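Side-chain contacts in glycerophosphoryl diester phosphodiesterase (Agrobacterium tumefaciens str. C58, PDB 3KS6), which belongs to a family of TIM-barrel phosphodiesterases and carries a magnesium ion held by acidic side chains: residues 24-28 with 29-33; 162-165 with 166-170; 172-175 with 176-180; 185-189 with 190-194; 198-202 with 203-207. All coordinates share one frame; numbering follows the deposited sequence.

Interaction 1: residues 24-28 with 29-33; sequences TATAA and MALEE
Met-29, present as selenomethionine, folds back along the last turn of helix 20-27 and lays its end on Ala-25 in an apolar contact. Its CG stands anti to the carbonyl carbon (chi1 -69°) and the rest of the chain runs out extended, which brings CE to 3.9 Å from the CB of Ala-25. On the way, Met-29 CG passes 3.5 Å from Ala-25 O. Phe-15 touches both residues, and Pro-234 and Ile-238 of helix 234-249 pack on Met-29 and Leu-31. A second apolar touch has Leu-31 CD1 meeting Thr-26 CG2 at 4.0 Å, the two side chains crossing nearly at right angles.

The polar contacts run through the backbone. Met-29 N donates to Thr-26 O over 3.0 Å, almost straight at the hydrogen (164°). A water donates both to Ala-27 O, at 2.9 Å, and to Met-29 O, at 2.8 Å. The hydroxyl of Thr-26 serves other partners, Ser-7 OG and Gly-22 O.

The carbonyls left at the helix end are thus satisfied: Ala-25 O by Ala-28 N, Thr-26 O by Met-29 N, and Ala-27 O by the water and the hydroxyl of Ser-98. Met-29 and Leu-31 meanwhile cover the turn with apolar groups as the chain heads for barrel strand 33-40, so polar and hydrophobic demands are met side by side.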
loop_
_atom_site.group_PDB
_atom_site.type_symbol
_atom_site.label_atom_id
_atom_site.label_comp_id
_atom_site.label_asym_id
_atom_site.label_seq_id
_atom_site.Cartn_x
_atom_site.Cartn_y
_atom_site.Cartn_z
ATOM N N THR A 24 -6.204 -12.095 6.521
ATOM C CA THR A 24 -6.087 -13.014 7.653
ATOM C C THR A 24 -4.819 -13.829 7.487
ATOM O O THR A 24 -4.016 -13.927 8.423
ATOM C CB THR A 24 -7.369 -13.917 7.779
ATOM O OG1 THR A 24 -8.509 -13.080 7.998
ATOM C CG2 THR A 24 -7.279 -14.881 8.973
ATOM N N ALA A 25 -4.601 -14.356 6.289
ATOM C CA ALA A 25 -3.437 -15.177 6.019
ATOM C C ALA A 25 -2.187 -14.319 6.155
ATOM O O ALA A 25 -1.204 -14.730 6.767
ATOM C CB ALA A 25 -3.517 -15.837 4.611
ATOM N N THR A 26 -2.234 -13.099 5.629
ATOM C CA THR A 26 -1.082 -12.193 5.724
ATOM C C THR A 26 -0.667 -11.875 7.176
ATOM O O THR A 26 0.534 -11.824 7.491
ATOM C CB THR A 26 -1.377 -10.874 4.976
ATOM O OG1 THR A 26 -1.393 -11.135 3.553
ATOM C CG2 THR A 26 -0.283 -9.853 5.268
ATOM N N ALA A 27 -1.657 -11.689 8.052
ATOM C CA ALA A 27 -1.416 -11.371 9.470
ATOM C C ALA A 27 -0.576 -12.427 10.165
ATOM O O ALA A 27 0.128 -12.112 11.144
ATOM C CB ALA A 27 -2.719 -11.189 10.215
ATOM N N ALA A 28 -0.646 -13.651 9.660
ATOM C CA ALA A 28 0.109 -14.811 10.210
ATOM C C ALA A 28 1.447 -15.121 9.532
ATOM O O ALA A 28 2.161 -16.056 9.948
ATOM C CB ALA A 28 -0.798 -16.049 10.142
HETATM N N MSE A 29 1.821 -14.358 8.501
HETATM C CA MSE A 29 3.073 -14.617 7.761
HETATM C C MSE A 29 4.278 -13.904 8.318
HETATM O O MSE A 29 4.151 -12.884 8.993
HETATM C CB MSE A 29 2.930 -14.231 6.290
HETATM C CG MSE A 29 2.007 -15.132 5.560
HETATM SE SE MSE A 29 1.914 -14.526 3.671
HETATM C CE MSE A 29 0.179 -15.173 3.447
ATOM N N ALA A 30 5.456 -14.442 8.014
ATOM C CA ALA A 30 6.704 -13.885 8.461
ATOM C C ALA A 30 7.154 -12.799 7.499
ATOM O O ALA A 30 8.178 -12.945 6.831
ATOM C CB ALA A 30 7.772 -14.992 8.543
ATOM N N LEU A 31 6.364 -11.724 7.439
ATOM C CA LEU A 31 6.655 -10.538 6.641
ATOM C C LEU A 31 6.328 -9.358 7.535
ATOM O O LEU A 31 5.831 -9.534 8.644
ATOM C CB LEU A 31 5.923 -10.527 5.277
ATOM C CG LEU A 31 4.425 -10.856 5.237
ATOM C CD1 LEU A 31 3.585 -9.912 6.109
ATOM C CD2 LEU A 31 3.918 -10.911 3.776
ATOM N N GLU A 32 6.565 -8.149 7.052
ATOM C CA GLU A 32 6.574 -6.983 7.910
ATOM C C GLU A 32 5.391 -6.074 7.800
ATOM O O GLU A 32 5.060 -5.428 8.771
ATOM C CB GLU A 32 7.831 -6.169 7.641
ATOM C CG GLU A 32 9.111 -6.883 8.101
ATOM C CD GLU A 32 9.495 -8.011 7.197
ATOM O OE1 GLU A 32 9.434 -7.755 5.983
ATOM O OE2 GLU A 32 9.863 -9.128 7.669
ATOM N N GLU A 33 4.776 -5.997 6.613
ATOM C CA GLU A 33 3.622 -5.120 6.407
ATOM C C GLU A 33 2.541 -5.731 5.528
ATOM O O GLU A 33 2.785 -6.627 4.720
ATOM C CB GLU A 33 4.071 -3.794 5.763
ATOM C CG GLU A 33 4.985 -2.952 6.619
ATOM C CD GLU A 33 5.633 -1.786 5.861
ATOM O OE1 GLU A 33 5.306 -1.572 4.683
ATOM O OE2 GLU A 33 6.504 -1.112 6.438
HETATM O O HOH W 1 2.834 -13.043 11.500
#

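Interaction 2: residues 162-165 with 166-170; sequences PSVL and QQLGP
The N atoms of Gln-166, Gln-167 and Leu-168 donate to Pro-162 O, Ser-163 O and Val-164 O, all at 2.8 to 2.9 Å, in the regular i to i-4 ladder that opens helix 162-179, but the next rung, Gly-169 N to Leu-165 O, is weak, and the helix kinks at Pro-170, which has no N-H to offer the turn before it, with Gly-169 at the bend in a positive phi of 80°.

Among the side chains, Val-164 and Leu-168 lie side by side and point the same way, with CG1 of the valine 3.9 Å from CD2 of the leucine. Gln-167 is laid back over the preceding turn. With CG anti to its own carbonyl carbon (chi1 -64°) and an extended chain beyond, it brings CG to 3.2 Å from Ser-163 O and NE2 to 4.0 Å from Ser-163 CB, its aliphatic part passing close to that carbonyl oxygen. Across the kink, Leu-165 makes the looser reach, its CD1 lying 4.4 Å from Pro-170 CB.

Leu-165 and Pro-170 both pack against Leu-196 of helix 194-202, whereas Leu-168 continues along its own helix to Val-173 and Thr-176. Just ahead of the first turn, Ser-161 OG is hydrogen-bonded to Val-164 N. The helix so begun is the crossover of a beta-alpha-beta unit, linking parallel strands 156-160 and 184-188, the repeating element of the TIM barrel.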
loop_
_atom_site.group_PDB
_atom_site.type_symbol
_atom_site.label_atom_id
_atom_site.label_comp_id
_atom_site.label_asym_id
_atom_site.label_seq_id
_atom_site.Cartn_x
_atom_site.Cartn_y
_atom_site.Cartn_z
ATOM N N PRO A 162 5.306 5.268 -13.057
ATOM C CA PRO A 162 6.206 5.289 -14.231
ATOM C C PRO A 162 6.114 6.593 -15.061
ATOM O O PRO A 162 7.160 7.119 -15.475
ATOM C CB PRO A 162 5.800 4.018 -15.010
ATOM C CG PRO A 162 5.391 3.058 -13.861
ATOM C CD PRO A 162 4.591 3.985 -12.932
ATOM N N SER A 163 4.895 7.102 -15.269
ATOM C CA SER A 163 4.656 8.348 -16.042
ATOM C C SER A 163 5.289 9.568 -15.416
ATOM O O SER A 163 5.973 10.348 -16.083
ATOM C CB SER A 163 3.154 8.601 -16.167
ATOM O OG SER A 163 2.615 7.648 -17.023
ATOM N N VAL A 164 5.060 9.748 -14.123
ATOM C CA VAL A 164 5.673 10.841 -13.385
ATOM C C VAL A 164 7.213 10.724 -13.415
ATOM O O VAL A 164 7.909 11.696 -13.697
ATOM C CB VAL A 164 5.084 10.943 -11.926
ATOM C CG1 VAL A 164 5.876 11.923 -11.044
ATOM C CG2 VAL A 164 3.584 11.356 -11.995
ATOM N N LEU A 165 7.736 9.512 -13.186
ATOM C CA LEU A 165 9.183 9.315 -13.131
ATOM C C LEU A 165 9.819 9.638 -14.480
ATOM O O LEU A 165 10.865 10.269 -14.539
ATOM C CB LEU A 165 9.523 7.866 -12.740
ATOM C CG LEU A 165 11.023 7.475 -12.636
ATOM C CD1 LEU A 165 11.798 8.385 -11.654
ATOM C CD2 LEU A 165 11.156 6.011 -12.195
ATOM N N GLN A 166 9.173 9.179 -15.552
ATOM C CA GLN A 166 9.665 9.372 -16.912
ATOM C C GLN A 166 9.584 10.816 -17.360
ATOM O O GLN A 166 10.491 11.316 -18.038
ATOM C CB GLN A 166 8.864 8.500 -17.891
ATOM C CG GLN A 166 9.182 8.766 -19.387
ATOM C CD GLN A 166 8.905 7.576 -20.291
ATOM O OE1 GLN A 166 8.305 7.730 -21.357
ATOM N NE2 GLN A 166 9.334 6.387 -19.876
ATOM N N GLN A 167 8.502 11.487 -16.978
ATOM C CA GLN A 167 8.261 12.849 -17.445
ATOM C C GLN A 167 8.935 13.916 -16.604
ATOM O O GLN A 167 9.644 14.766 -17.127
ATOM C CB GLN A 167 6.773 13.015 -17.614
ATOM C CG GLN A 167 6.233 12.110 -18.687
ATOM C CD GLN A 167 4.765 12.140 -18.740
ATOM O OE1 GLN A 167 4.122 13.126 -18.343
ATOM N NE2 GLN A 167 4.176 11.025 -19.199
ATOM N N LEU A 168 8.754 13.890 -15.291
ATOM C CA LEU A 168 9.563 14.765 -14.450
ATOM C C LEU A 168 11.040 14.449 -14.537
ATOM O O LEU A 168 11.876 15.365 -14.454
ATOM C CB LEU A 168 9.187 14.676 -12.979
ATOM C CG LEU A 168 8.137 15.642 -12.451
ATOM C CD1 LEU A 168 6.862 15.573 -13.241
ATOM C CD2 LEU A 168 7.895 15.310 -10.980
ATOM N N GLY A 169 11.354 13.167 -14.700
ATOM C CA GLY A 169 12.746 12.694 -14.623
ATOM C C GLY A 169 13.168 12.556 -13.153
ATOM O O GLY A 169 12.570 13.183 -12.288
ATOM N N PRO A 170 14.195 11.734 -12.862
ATOM C CA PRO A 170 14.555 11.490 -11.476
ATOM C C PRO A 170 15.015 12.710 -10.694
ATOM O O PRO A 170 14.730 12.811 -9.518
ATOM C CB PRO A 170 15.663 10.436 -11.570
ATOM C CG PRO A 170 16.114 10.443 -12.955
ATOM C CD PRO A 170 14.985 10.894 -13.779
#

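Interaction 3: residues 172-175 with 176-180; sequences AVIE and TAIAH
Ile-178 leans back on Ile-174, one turn earlier in the second half of helix 162-179, the crossover helix between parallel strands 156-160 and 184-188 of the TIM barrel. Following the isoleucine outward, its CB lies 3.6 Å from Ile-174 O and about as far from Glu-175 O. CG1, turned anti to the carbonyl carbon (chi1 -69°), comes closer and rests 3.4 Å from Ile-174 O. The terminal CD1 still skirts that oxygen but has arrived at the neighbouring side chain, where it meets Ile-174 CG2 at 3.8 Å. The two isoleucines approach at a slant and not in parallel. Beyond them Ile-174 is covered by Gln-199 and Val-200 of helix 194-202 and by Ala-203 and Leu-205.

Beneath these side chains the ladder is regular: Ala-177 N, Ile-178 N and Ala-179 N donate to Val-173 O, Ile-174 O and Glu-175 O. His-180, the first residue to leave helical angles, still sends its N to Thr-176 O, and its ND1 is hydrogen-bonded to Asp-146.

Thr-176 adds a side-chain bond to this ladder. Its OG1 lies beside its own backbone N (chi1 -57°), and both groups donate to a single carbonyl. Ala-172 O takes Thr-176 N at 3.0 Å and Thr-176 OG1 at 2.6 Å, the two arriving from opposite faces of the carbonyl plane.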
loop_
_atom_site.group_PDB
_atom_site.type_symbol
_atom_site.label_atom_id
_atom_site.label_comp_id
_atom_site.label_asym_id
_atom_site.label_seq_id
_atom_site.Cartn_x
_atom_site.Cartn_y
_atom_site.Cartn_z
ATOM N N ALA A 172 14.019 15.852 -10.926
ATOM C CA ALA A 172 12.831 16.639 -10.533
ATOM C C ALA A 172 11.933 15.864 -9.583
ATOM O O ALA A 172 11.245 16.483 -8.733
ATOM C CB ALA A 172 12.049 17.096 -11.730
ATOM N N VAL A 173 11.890 14.543 -9.718
ATOM C CA VAL A 173 11.150 13.742 -8.721
ATOM C C VAL A 173 11.774 13.959 -7.341
ATOM O O VAL A 173 11.081 14.193 -6.354
ATOM C CB VAL A 173 11.097 12.245 -9.062
ATOM C CG1 VAL A 173 10.659 11.393 -7.809
ATOM C CG2 VAL A 173 10.175 11.982 -10.251
ATOM N N ILE A 174 13.107 13.933 -7.282
ATOM C CA ILE A 174 13.822 14.102 -6.045
ATOM C C ILE A 174 13.651 15.530 -5.508
ATOM O O ILE A 174 13.394 15.692 -4.311
ATOM C CB ILE A 174 15.342 13.699 -6.205
ATOM C CG1 ILE A 174 15.440 12.187 -6.438
ATOM C CG2 ILE A 174 16.166 14.121 -4.983
ATOM C CD1 ILE A 174 16.811 11.734 -7.038
ATOM N N GLU A 175 13.759 16.536 -6.394
ATOM C CA GLU A 175 13.508 17.949 -6.037
ATOM C C GLU A 175 12.171 18.090 -5.313
ATOM O O GLU A 175 12.051 18.739 -4.264
ATOM C CB GLU A 175 13.347 18.825 -7.304
ATOM C CG GLU A 175 14.580 19.142 -8.129
ATOM C CD GLU A 175 14.244 19.747 -9.514
ATOM O OE1 GLU A 175 13.053 20.082 -9.809
ATOM O OE2 GLU A 175 15.200 19.876 -10.317
ATOM N N THR A 176 11.165 17.502 -5.945
ATOM C CA THR A 176 9.795 17.611 -5.531
ATOM C C THR A 176 9.554 16.974 -4.176
ATOM O O THR A 176 8.921 17.564 -3.276
ATOM C CB THR A 176 8.868 17.000 -6.607
ATOM O OG1 THR A 176 9.117 17.666 -7.851
ATOM C CG2 THR A 176 7.400 17.147 -6.204
ATOM N N ALA A 177 10.094 15.782 -3.992
ATOM C CA ALA A 177 9.993 15.124 -2.702
ATOM C C ALA A 177 10.621 15.991 -1.597
ATOM O O ALA A 177 10.024 16.189 -0.553
ATOM C CB ALA A 177 10.658 13.726 -2.748
ATOM N N ILE A 178 11.806 16.531 -1.839
ATOM C CA ILE A 178 12.488 17.346 -0.858
ATOM C C ILE A 178 11.674 18.601 -0.516
ATOM O O ILE A 178 11.524 18.938 0.670
ATOM C CB ILE A 178 13.924 17.702 -1.328
ATOM C CG1 ILE A 178 14.786 16.417 -1.305
ATOM C CG2 ILE A 178 14.545 18.785 -0.426
ATOM C CD1 ILE A 178 16.118 16.585 -2.033
ATOM N N ALA A 179 11.136 19.254 -1.545
ATOM C CA ALA A 179 10.356 20.491 -1.402
ATOM C C ALA A 179 9.108 20.246 -0.560
ATOM O O ALA A 179 8.610 21.152 0.143
ATOM C CB ALA A 179 9.970 21.017 -2.737
ATOM N N HIS A 180 8.612 19.024 -0.626
ATOM C CA HIS A 180 7.424 18.620 0.134
ATOM C C HIS A 180 7.692 17.846 1.443
ATOM O O HIS A 180 6.754 17.271 2.054
ATOM C CB HIS A 180 6.574 17.803 -0.788
ATOM C CG HIS A 180 5.844 18.637 -1.793
ATOM N ND1 HIS A 180 4.514 18.977 -1.632
ATOM C CD2 HIS A 180 6.260 19.246 -2.925
ATOM C CE1 HIS A 180 4.133 19.725 -2.653
ATOM N NE2 HIS A 180 5.174 19.909 -3.450
#

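Interaction 4: residues 185-189 with 190-194; sequences IGVHI and DTADA
Thr-191 grips the carbonyl of His-188 twice, and its rotamer decides how. With OG1 set between backbone N and carbonyl carbon (chi1 71°), the hydroxyl donates to His-188 O at 2.8 Å, in the carbonyl plane and on a lone pair. Thr-191 N takes the same oxygen from above that plane, at 2.9 Å. A water donates to Thr-191 OG1 and accepts from His-188 N, bridging the hydroxyl to the backbone of His-188.

The imidazole of His-188, its CG anti to the backbone N (chi1 -166°), presents its edge to the turn: ND1 accepts Asp-190 N at 3.0 Å, practically in the ring plane, and the ring also meets Trp-210 edge-to-face. The Asp-190 carboxylate runs alongside, its OD2 3.3 Å from His-188 CE1 and its plane 40° from that of the ring; OD1 is hydrogen-bonded to Gln-217 NE2. This 3-10 turn belongs to the beta-alpha loop that follows strand 184-188 at its C-terminal end, the end at which TIM barrels carry their active sites. The bound magnesium ion is about 12 Å from the His-188 side chain.

Underneath, Val-187 CG2 touches Ala-192 CB at 4.0 Å. Asp-193 then caps helix 194-202 through OD1 to Leu-196 N.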
loop_
_atom_site.group_PDB
_atom_site.type_symbol
_atom_site.label_atom_id
_atom_site.label_comp_id
_atom_site.label_asym_id
_atom_site.label_seq_id
_atom_site.Cartn_x
_atom_site.Cartn_y
_atom_site.Cartn_z
ATOM N N ILE A 185 10.433 7.570 -1.337
ATOM C CA ILE A 185 9.597 7.345 -2.523
ATOM C C ILE A 185 9.500 5.858 -2.792
ATOM O O ILE A 185 10.371 5.069 -2.371
ATOM C CB ILE A 185 10.086 8.104 -3.811
ATOM C CG1 ILE A 185 11.390 7.506 -4.342
ATOM C CG2 ILE A 185 10.245 9.579 -3.510
ATOM C CD1 ILE A 185 11.911 8.112 -5.661
ATOM N N GLY A 186 8.452 5.463 -3.507
ATOM C CA GLY A 186 8.304 4.090 -3.973
ATOM C C GLY A 186 8.071 4.157 -5.472
ATOM O O GLY A 186 7.219 4.916 -5.905
ATOM N N VAL A 187 8.871 3.418 -6.239
ATOM C CA VAL A 187 8.721 3.324 -7.687
ATOM C C VAL A 187 8.321 1.902 -8.096
ATOM O O VAL A 187 8.643 0.900 -7.391
ATOM C CB VAL A 187 10.045 3.772 -8.450
ATOM C CG1 VAL A 187 10.532 5.156 -7.949
ATOM C CG2 VAL A 187 11.187 2.741 -8.318
ATOM N N HIS A 188 7.649 1.783 -9.261
ATOM C CA HIS A 188 7.370 0.475 -9.866
ATOM C C HIS A 188 8.695 -0.272 -10.029
ATOM O O HIS A 188 9.666 0.291 -10.517
ATOM C CB HIS A 188 6.735 0.655 -11.234
ATOM C CG HIS A 188 6.109 -0.584 -11.805
ATOM N ND1 HIS A 188 6.827 -1.717 -12.143
ATOM C CD2 HIS A 188 4.821 -0.859 -12.097
ATOM C CE1 HIS A 188 5.996 -2.640 -12.601
ATOM N NE2 HIS A 188 4.776 -2.144 -12.591
ATOM N N ILE A 189 8.724 -1.546 -9.647
ATOM C CA ILE A 189 9.951 -2.348 -9.712
ATOM C C ILE A 189 10.584 -2.328 -11.099
ATOM O O ILE A 189 11.800 -2.319 -11.235
ATOM C CB ILE A 189 9.661 -3.839 -9.248
ATOM C CG1 ILE A 189 10.948 -4.668 -9.121
ATOM C CG2 ILE A 189 8.639 -4.520 -10.150
ATOM C CD1 ILE A 189 12.007 -4.044 -8.282
ATOM N N ASP A 190 9.762 -2.328 -12.144
ATOM C CA ASP A 190 10.287 -2.337 -13.520
ATOM C C ASP A 190 10.980 -1.030 -13.914
ATOM O O ASP A 190 11.661 -1.018 -14.921
ATOM C CB ASP A 190 9.201 -2.689 -14.553
ATOM C CG ASP A 190 8.685 -4.130 -14.436
ATOM O OD1 ASP A 190 9.365 -4.992 -13.828
ATOM O OD2 ASP A 190 7.587 -4.361 -14.977
ATOM N N THR A 191 10.791 0.049 -13.138
ATOM C CA THR A 191 11.493 1.307 -13.334
ATOM C C THR A 191 12.711 1.519 -12.416
ATOM O O THR A 191 13.430 2.509 -12.522
ATOM C CB THR A 191 10.535 2.509 -13.225
ATOM O OG1 THR A 191 10.113 2.696 -11.862
ATOM C CG2 THR A 191 9.325 2.321 -14.161
ATOM N N ALA A 192 12.971 0.577 -11.525
ATOM C CA ALA A 192 14.065 0.665 -10.601
ATOM C C ALA A 192 15.314 0.087 -11.230
ATOM O O ALA A 192 15.237 -0.847 -12.030
ATOM C CB ALA A 192 13.733 -0.135 -9.305
ATOM N N ASP A 193 16.447 0.614 -10.798
ATOM C CA ASP A 193 17.755 0.107 -11.117
ATOM C C ASP A 193 18.761 0.732 -10.163
ATOM O O ASP A 193 18.412 1.656 -9.394
ATOM C CB ASP A 193 18.081 0.350 -12.588
ATOM C CG ASP A 193 18.007 1.804 -12.983
ATOM O OD1 ASP A 193 18.555 2.656 -12.270
ATOM O OD2 ASP A 193 17.409 2.104 -14.041
ATOM N N ALA A 194 19.994 0.227 -10.194
ATOM C CA ALA A 194 21.059 0.696 -9.294
ATOM C C ALA A 194 21.297 2.200 -9.355
ATOM O O ALA A 194 21.513 2.833 -8.328
ATOM C CB ALA A 194 22.398 -0.051 -9.603
HETATM O O HOH W 2 7.481 3.997 -11.086
#

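Interaction 5: residues 198-202 with 203-207; sequences AQVQA and AGLDF
Val-200 is the hub of the first shell. One of its methyls, CG1, lies 3.7 Å from Leu-205 CB and 3.9 Å from Phe-207 CD1, approaching the phenyl ring at its edge, near the ring plane. That methyl stands anti to the backbone N (chi1 170°), which directs it at the returning chain; both the leucine and the phenylalanine cross the valine at about a right angle. Next to it Gln-201 lies over the segment leading into the strand: its CG is 3.7 Å from Leu-205 O, and its CA makes a C-H...O contact with that oxygen. The glutamine amide stands nearly perpendicular to the Phe-207 ring. Its NE2 donates to a water at 2.7 Å, and Phe-207 N donates to the same water at 2.9 Å, so one solvent molecule ties the helix flank to the strand backbone.

What brings these groups together is the turn between them. Gly-204, with positive phi, forms a Schellman motif that ends helix 194-202: Gly-204 N bonds to Gln-201 O at 3.0 Å and Leu-205 N reaches further back to Val-200 O at 3.3 Å. The chain thereby passes from crossover helix to strand 206-210 in a beta-alpha-beta unit of the TIM barrel.

Further out, Ile-174 of helix 162-179 packs on Val-200 and Ala-203, while Ile-185 of strand 184-188 touches the valine. Phe-207 is wedged among Val-187, Ala-192, Leu-196 and Val-226, and Asp-206 OD2 forms a salt bridge with Lys-227.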
loop_
_atom_site.group_PDB
_atom_site.type_symbol
_atom_site.label_atom_id
_atom_site.label_comp_id
_atom_site.label_asym_id
_atom_site.label_seq_id
_atom_site.Cartn_x
_atom_site.Cartn_y
_atom_site.Cartn_z
ATOM N N ALA A 198 20.716 4.815 -6.273
ATOM C CA ALA A 198 21.834 5.612 -5.836
ATOM C C ALA A 198 21.510 7.092 -5.837
ATOM O O ALA A 198 21.807 7.789 -4.872
ATOM C CB ALA A 198 23.090 5.330 -6.745
ATOM N N GLN A 199 20.927 7.584 -6.931
ATOM C CA GLN A 199 20.593 9.000 -7.033
ATOM C C GLN A 199 19.617 9.424 -5.912
ATOM O O GLN A 199 19.784 10.499 -5.273
ATOM C CB GLN A 199 20.002 9.286 -8.410
ATOM C CG GLN A 199 19.854 10.769 -8.646
ATOM C CD GLN A 199 19.328 11.089 -9.991
ATOM O OE1 GLN A 199 19.225 10.229 -10.854
ATOM N NE2 GLN A 199 19.010 12.381 -10.198
ATOM N N VAL A 200 18.610 8.579 -5.678
ATOM C CA VAL A 200 17.595 8.828 -4.656
ATOM C C VAL A 200 18.255 8.818 -3.238
ATOM O O VAL A 200 18.083 9.727 -2.439
ATOM C CB VAL A 200 16.449 7.809 -4.781
ATOM C CG1 VAL A 200 15.520 7.883 -3.611
ATOM C CG2 VAL A 200 15.694 7.991 -6.116
ATOM N N GLN A 201 19.048 7.800 -2.953
ATOM C CA GLN A 201 19.713 7.736 -1.645
ATOM C C GLN A 201 20.756 8.820 -1.401
ATOM O O GLN A 201 20.927 9.275 -0.274
ATOM C CB GLN A 201 20.271 6.321 -1.436
ATOM C CG GLN A 201 19.171 5.318 -1.309
ATOM C CD GLN A 201 19.669 3.942 -0.991
ATOM O OE1 GLN A 201 20.842 3.620 -1.208
ATOM N NE2 GLN A 201 18.774 3.105 -0.508
ATOM N N ALA A 202 21.424 9.266 -2.465
ATOM C CA ALA A 202 22.431 10.321 -2.376
ATOM C C ALA A 202 21.776 11.646 -1.982
ATOM O O ALA A 202 22.424 12.496 -1.377
ATOM C CB ALA A 202 23.181 10.486 -3.707
ATOM N N ALA A 203 20.478 11.783 -2.283
ATOM C CA ALA A 203 19.682 12.951 -1.882
ATOM C C ALA A 203 19.094 12.844 -0.466
ATOM O O ALA A 203 18.350 13.742 0.010
ATOM C CB ALA A 203 18.541 13.181 -2.942
ATOM N N GLY A 204 19.413 11.764 0.225
ATOM C CA GLY A 204 18.938 11.572 1.579
ATOM C C GLY A 204 17.607 10.862 1.729
ATOM O O GLY A 204 17.123 10.699 2.861
ATOM N N LEU A 205 17.039 10.394 0.613
ATOM C CA LEU A 205 15.729 9.781 0.591
ATOM C C LEU A 205 15.793 8.286 0.661
ATOM O O LEU A 205 16.732 7.678 0.116
ATOM C CB LEU A 205 15.019 10.148 -0.722
ATOM C CG LEU A 205 14.758 11.622 -1.058
ATOM C CD1 LEU A 205 14.161 11.698 -2.445
ATOM C CD2 LEU A 205 13.872 12.296 -0.010
ATOM N N ASP A 206 14.804 7.666 1.298
ATOM C CA ASP A 206 14.738 6.207 1.292
ATOM C C ASP A 206 14.127 5.754 -0.035
ATOM O O ASP A 206 13.387 6.491 -0.676
ATOM C CB ASP A 206 13.891 5.645 2.433
ATOM C CG ASP A 206 14.605 5.660 3.780
ATOM O OD1 ASP A 206 15.828 5.839 3.810
ATOM O OD2 ASP A 206 13.916 5.493 4.806
ATOM N N PHE A 207 14.445 4.529 -0.433
ATOM C CA PHE A 207 14.070 4.014 -1.752
ATOM C C PHE A 207 13.462 2.633 -1.652
ATOM O O PHE A 207 14.117 1.688 -1.223
ATOM C CB PHE A 207 15.310 3.943 -2.688
ATOM C CG PHE A 207 14.984 3.468 -4.112
ATOM C CD1 PHE A 207 14.493 4.364 -5.073
ATOM C CD2 PHE A 207 15.172 2.153 -4.478
ATOM C CE1 PHE A 207 14.189 3.947 -6.353
ATOM C CE2 PHE A 207 14.869 1.718 -5.779
ATOM C CZ PHE A 207 14.359 2.609 -6.705
HETATM O O HOH W 3 16.545 3.274 1.050
#

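From the N terminus, interaction 1 turns helix 20-27 into strand 33-40; it touches none of the others, interaction 5 being nearest at about 10 Å between closest atoms. Interactions 2 and 3 then follow along helix 162-179 and meet where Val-173 packs on Leu-165 and Leu-168. Interaction 4 closes the loop after strand 184-188, and interaction 5 the turn from helix 194-202 into strand 206-210. The five stand in series, none nested or crossing. In space the last four interlock: Leu-165 packs on Thr-191, Ile-174 on Ala-203, and Val-187 on Phe-207, tying two successive crossover helices to neighbouring parallel strands of the barrel.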